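Glycerol dehydratase (Clostridium butyricum, PDB 1R9D) probably catalyses the dehydration of glycerol to 3-hydroxypropionaldehyde as a B12-independent enzyme of the glycyl radical family. Local coordinates at residues A[414-417]-A[421-424]; A[434-439]-A[730-735]. All blocks are in the same frame, centred on the assembly; numbering follows the deposited sequence.

Contact 1: residues A[414-417]-A[421-424]; sequences ALVS and TLED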
loop_
_atom_site.group_PDB
_atom_site.type_symbol
_atom_site.label_atom_id
_atom_site.label_comp_id
_atom_site.label_asym_id
_atom_site.label_seq_id
_atom_site.Cartn_x
_atom_site.Cartn_y
_atom_site.Cartn_z
ATOM N N ALA A 414 -1.459 32.917 14.781
ATOM C CA ALA A 414 -2.137 31.627 14.838
ATOM C C ALA A 414 -1.379 30.572 14.025
ATOM O O ALA A 414 -1.257 29.420 14.448
ATOM C CB ALA A 414 -3.569 31.764 14.319
ATOM N N LEU A 415 -0.869 30.964 12.863
ATOM C CA LEU A 415 -0.124 30.032 12.019
ATOM C C LEU A 415 1.212 29.639 12.649
ATOM O O LEU A 415 1.598 28.467 12.615
ATOM C CB LEU A 415 0.114 30.638 10.629
ATOM C CG LEU A 415 -1.120 30.712 9.726
ATOM C CD1 LEU A 415 -0.772 31.422 8.409
ATOM C CD2 LEU A 415 -1.621 29.302 9.450
ATOM N N VAL A 416 1.923 30.610 13.214
ATOM C CA VAL A 416 3.207 30.309 13.842
ATOM C C VAL A 416 2.968 29.358 15.007
ATOM O O VAL A 416 3.789 28.485 15.295
ATOM C CB VAL A 416 3.910 31.583 14.367
ATOM C CG1 VAL A 416 5.203 31.199 15.076
ATOM C CG2 VAL A 416 4.214 32.527 13.214
ATOM N N SER A 417 1.831 29.536 15.670
ATOM C CA SER A 417 1.458 28.693 16.796
ATOM C C SER A 417 1.288 27.245 16.327
ATOM O O SER A 417 1.526 26.304 17.083
ATOM C CB SER A 417 0.150 29.202 17.413
ATOM O OG SER A 417 -0.263 28.380 18.490
ATOM N N THR A 421 7.020 28.818 10.192
ATOM C CA THR A 421 8.051 29.780 10.574
ATOM C C THR A 421 7.377 31.137 10.430
ATOM O O THR A 421 6.334 31.237 9.785
ATOM C CB THR A 421 9.247 29.745 9.610
ATOM O OG1 THR A 421 8.798 30.064 8.288
ATOM C CG2 THR A 421 9.888 28.372 9.607
ATOM N N LEU A 422 7.958 32.180 11.020
ATOM C CA LEU A 422 7.373 33.512 10.903
ATOM C C LEU A 422 7.388 33.958 9.438
ATOM O O LEU A 422 6.441 34.585 8.959
ATOM C CB LEU A 422 8.153 34.515 11.762
ATOM C CG LEU A 422 7.706 35.981 11.723
ATOM C CD1 LEU A 422 6.255 36.100 12.176
ATOM C CD2 LEU A 422 8.621 36.808 12.630
ATOM N N GLU A 423 8.462 33.623 8.726
ATOM C CA GLU A 423 8.580 33.993 7.319
ATOM C C GLU A 423 7.452 33.361 6.501
ATOM O O GLU A 423 6.802 34.036 5.699
ATOM C CB GLU A 423 9.933 33.542 6.759
ATOM C CG GLU A 423 10.385 34.331 5.539
ATOM C CD GLU A 423 11.562 33.695 4.806
ATOM O OE1 GLU A 423 12.477 33.167 5.477
ATOM O OE2 GLU A 423 11.573 33.738 3.553
ATOM N N ASP A 424 7.221 32.065 6.703
ATOM C CA ASP A 424 6.166 31.361 5.977
ATOM C C ASP A 424 4.777 31.874 6.358
ATOM O O ASP A 424 3.922 32.052 5.496
ATOM C CB ASP A 424 6.242 29.849 6.232
ATOM C CG ASP A 424 7.331 29.165 5.415
ATOM O OD1 ASP A 424 7.818 29.767 4.434
ATOM O OD2 ASP A 424 7.689 28.012 5.742
#
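Val416 meets Thr421 and Leu422 in a small surface contact across the short loop that joins two successive helices, where the chain leaves helix 408-417, passes through residues 418-420 and, at the N-cap Thr421, enters helix 422-426. In this pyruvate formate-lyase-like fold, helix 408-417 itself follows strand 404-407, a strand of the mixed sheet that also contains 733-738, and the contact lies at the protein surface. The two segments approach most closely at Val416 and Thr421, whose CA atoms are 5.9 Å apart, and they bury about 110 Å² together.

One methyl group does the touching. With CG1 anti to the backbone N (chi1 177°), Val416 sets CG2 beside that nitrogen and facing the start of the second helix. CG2 of Val416 rests 4.0 Å from Leu422 CA, so it packs against backbone as much as against side chain. Although the CB of Leu422 is directed away from the first helix, the folded second torsion of this leucine brings CD1 back, and Leu422 CD1 lies 4.2 Å from Val416 CG2. Val416 also reaches Ala425 one turn further on, while Leu415, on the buried side of the helix, packs on Leu420, Ala425 and Tyr428.

Polar groups from inside and outside the segment hold the start of the second helix. Tyr543 binds Asp424 OD2 through its hydroxyl and also makes a weak hydrogen bond with Thr421 N, while Asp424 OD1 forms a salt bridge with Lys441; the buried carboxylate is thus held at both oxygens. Thr421 caps the helix with its side chain: the amide Asp424 N donates to Thr421 OG1 at 3.0 Å, with a nearly straight N-H...O angle of 162°.

Contact 2: residues A[434-439]-A[730-735]; sequences VEPQKP and KGFHVQ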
loop_
_atom_site.group_PDB
_atom_site.type_symbol
_atom_site.label_atom_id
_atom_site.label_comp_id
_atom_site.label_asym_id
_atom_site.label_seq_id
_atom_site.Cartn_x
_atom_site.Cartn_y
_atom_site.Cartn_z
ATOM N N VAL A 434 -12.174 30.425 4.030
ATOM C CA VAL A 434 -11.420 31.204 5.018
ATOM C C VAL A 434 -10.211 30.477 5.615
ATOM O O VAL A 434 -9.679 30.903 6.636
ATOM C CB VAL A 434 -12.339 31.610 6.201
ATOM C CG1 VAL A 434 -13.446 32.539 5.725
ATOM C CG2 VAL A 434 -12.940 30.362 6.839
ATOM N N GLU A 435 -9.761 29.406 4.973
ATOM C CA GLU A 435 -8.649 28.607 5.497
ATOM C C GLU A 435 -7.241 29.076 5.085
ATOM O O GLU A 435 -6.851 28.975 3.923
ATOM C CB GLU A 435 -8.872 27.140 5.094
ATOM C CG GLU A 435 -10.333 26.654 5.309
ATOM C CD GLU A 435 -11.168 26.607 4.018
ATOM O OE1 GLU A 435 -10.924 25.709 3.180
ATOM O OE2 GLU A 435 -12.068 27.462 3.833
ATOM N N PRO A 436 -6.444 29.573 6.050
ATOM C CA PRO A 436 -5.091 30.049 5.742
ATOM C C PRO A 436 -4.016 28.968 5.607
ATOM O O PRO A 436 -4.079 27.928 6.260
ATOM C CB PRO A 436 -4.762 30.999 6.905
ATOM C CG PRO A 436 -5.933 30.899 7.864
ATOM C CD PRO A 436 -6.724 29.681 7.489
ATOM N N GLN A 437 -3.019 29.232 4.768
ATOM C CA GLN A 437 -1.908 28.296 4.589
ATOM C C GLN A 437 -0.741 28.969 3.871
ATOM O O GLN A 437 -0.901 30.018 3.249
ATOM C CB GLN A 437 -2.339 27.060 3.770
ATOM C CG GLN A 437 -2.144 27.221 2.238
ATOM C CD GLN A 437 -2.313 25.929 1.433
ATOM O OE1 GLN A 437 -1.889 25.855 0.272
ATOM N NE2 GLN A 437 -2.942 24.921 2.028
ATOM N N LYS A 438 0.438 28.364 3.986
ATOM C CA LYS A 438 1.623 28.850 3.288
ATOM C C LYS A 438 1.531 28.131 1.940
ATOM O O LYS A 438 1.656 26.907 1.871
ATOM C CB LYS A 438 2.897 28.425 4.026
ATOM C CG LYS A 438 4.158 28.449 3.167
ATOM C CD LYS A 438 4.460 29.832 2.598
ATOM C CE LYS A 438 5.752 29.787 1.793
ATOM N NZ LYS A 438 6.169 31.121 1.284
ATOM N N PRO A 439 1.296 28.879 0.855
ATOM C CA PRO A 439 1.192 28.237 -0.457
ATOM C C PRO A 439 2.477 27.530 -0.872
ATOM O O PRO A 439 3.576 27.963 -0.517
ATOM C CB PRO A 439 0.865 29.402 -1.391
ATOM C CG PRO A 439 0.169 30.394 -0.493
ATOM C CD PRO A 439 1.031 30.325 0.753
ATOM N N LYS A 730 -9.113 41.527 17.415
ATOM C CA LYS A 730 -8.681 40.171 17.096
ATOM C C LYS A 730 -9.664 39.290 16.334
ATOM O O LYS A 730 -9.675 38.073 16.512
ATOM C CB LYS A 730 -8.215 39.449 18.370
ATOM C CG LYS A 730 -7.099 40.184 19.117
ATOM C CD LYS A 730 -5.921 40.472 18.204
ATOM C CE LYS A 730 -4.824 41.249 18.922
ATOM N NZ LYS A 730 -3.734 41.607 17.973
ATOM N N GLY A 731 -10.490 39.904 15.490
ATOM C CA GLY A 731 -11.409 39.132 14.674
ATOM C C GLY A 731 -10.579 38.531 13.549
ATOM O O GLY A 731 -9.535 39.083 13.196
ATOM N N PHE A 732 -11.049 37.426 12.976
ATOM C CA PHE A 732 -10.332 36.701 11.923
ATOM C C PHE A 732 -10.650 37.153 10.494
ATOM O O PHE A 732 -9.748 37.427 9.692
ATOM C CB PHE A 732 -10.666 35.209 12.058
ATOM C CG PHE A 732 -9.741 34.289 11.309
ATOM C CD1 PHE A 732 -8.766 33.564 11.991
ATOM C CD2 PHE A 732 -9.872 34.107 9.935
ATOM C CE1 PHE A 732 -7.935 32.665 11.315
ATOM C CE2 PHE A 732 -9.045 33.211 9.247
ATOM C CZ PHE A 732 -8.076 32.488 9.941
ATOM N N HIS A 733 -11.940 37.209 10.187
ATOM C CA HIS A 733 -12.408 37.567 8.851
ATOM C C HIS A 733 -13.789 38.214 8.879
ATOM O O HIS A 733 -14.565 37.993 9.802
ATOM C CB HIS A 733 -12.462 36.288 7.990
ATOM C CG HIS A 733 -13.586 36.260 6.996
ATOM N ND1 HIS A 733 -14.902 36.054 7.358
ATOM C CD2 HIS A 733 -13.592 36.443 5.654
ATOM C CE1 HIS A 733 -15.668 36.114 6.282
ATOM N NE2 HIS A 733 -14.899 36.349 5.235
ATOM N N VAL A 734 -14.083 39.017 7.859
ATOM C CA VAL A 734 -15.394 39.633 7.730
ATOM C C VAL A 734 -15.643 39.931 6.248
ATOM O O VAL A 734 -14.706 40.183 5.489
ATOM C CB VAL A 734 -15.516 40.925 8.597
ATOM C CG1 VAL A 734 -14.642 42.035 8.035
ATOM C CG2 VAL A 734 -16.983 41.355 8.682
ATOM N N GLN A 735 -16.902 39.862 5.832
ATOM C CA GLN A 735 -17.260 40.131 4.442
ATOM C C GLN A 735 -18.666 40.716 4.458
ATOM O O GLN A 735 -19.415 40.485 5.409
ATOM C CB GLN A 735 -17.216 38.839 3.633
ATOM C CG GLN A 735 -18.167 37.775 4.126
ATOM C CD GLN A 735 -17.878 36.418 3.530
ATOM O OE1 GLN A 735 -18.717 35.515 3.583
ATOM N NE2 GLN A 735 -16.682 36.256 2.973
#
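Val434 and His733 make a CH-pi contact: CG1 of the valine sits over one face of the imidazole, 3.9 Å from the His733 ring centroid and only 10° off the ring normal. The methyl therefore lies almost centrally above the ring, about equally far from its atoms. The imidazole is fixed in turn by a hydrogen bond between His733 ND1 and Phe701 N, and its ring also meets that of Tyr406.

Apolar packing follows one residue earlier on the second segment. CG of Phe732 is anti to the backbone N (chi1 -164°), which extends the ring toward Pro436, and the proline meets it at the edge, near the ring plane, with Pro436 CG 3.4 Å from Phe732 CZ.

A backbone carbonyl also approaches this ring obliquely: Val434 O is 3.5 Å from Phe732 CE2.

These buried contacts join two elements of the glycyl radical enzyme fold: the short hairpin of 429-431 and 435-437, and strand 733-738, which lies between strands 404-407 and 702-705 in a mixed sheet. Val410 and Ile411 of helix 408-417 also pack on Phe732.

Polar bonds organise the first segment. Val434 N donates to Glu435 OE2 at 3.0 Å, meeting the anti side from outside the carboxylate plane; Cys433 N binds this oxygen too, while Glu435 OE1 bonds to O3 of a bound glycerol.

Contact 1 precedes contact 2 along the chain, and their centres are 13 Å apart, the former about 22 Å and the latter about 12 Å from the centre of the chain. They touch directly: Asp424 OD1 lies 3.4 Å from Lys438 CE, and Leu415 CD2 packs 4.3 Å from Pro436 O. Helix 408-417 serves both, carrying Leu415 and Val416 at contact 1 and, earlier along it, Ile411, which packs on Pro436 and Phe732 of contact 2. Contact 2 borders the glycerol pocket, with the Val434 side chain about 7 Å from the ligand; contact 1 is at the surface. Gln735 lies near Gly763, the predicted glycyl radical site, unmodified here.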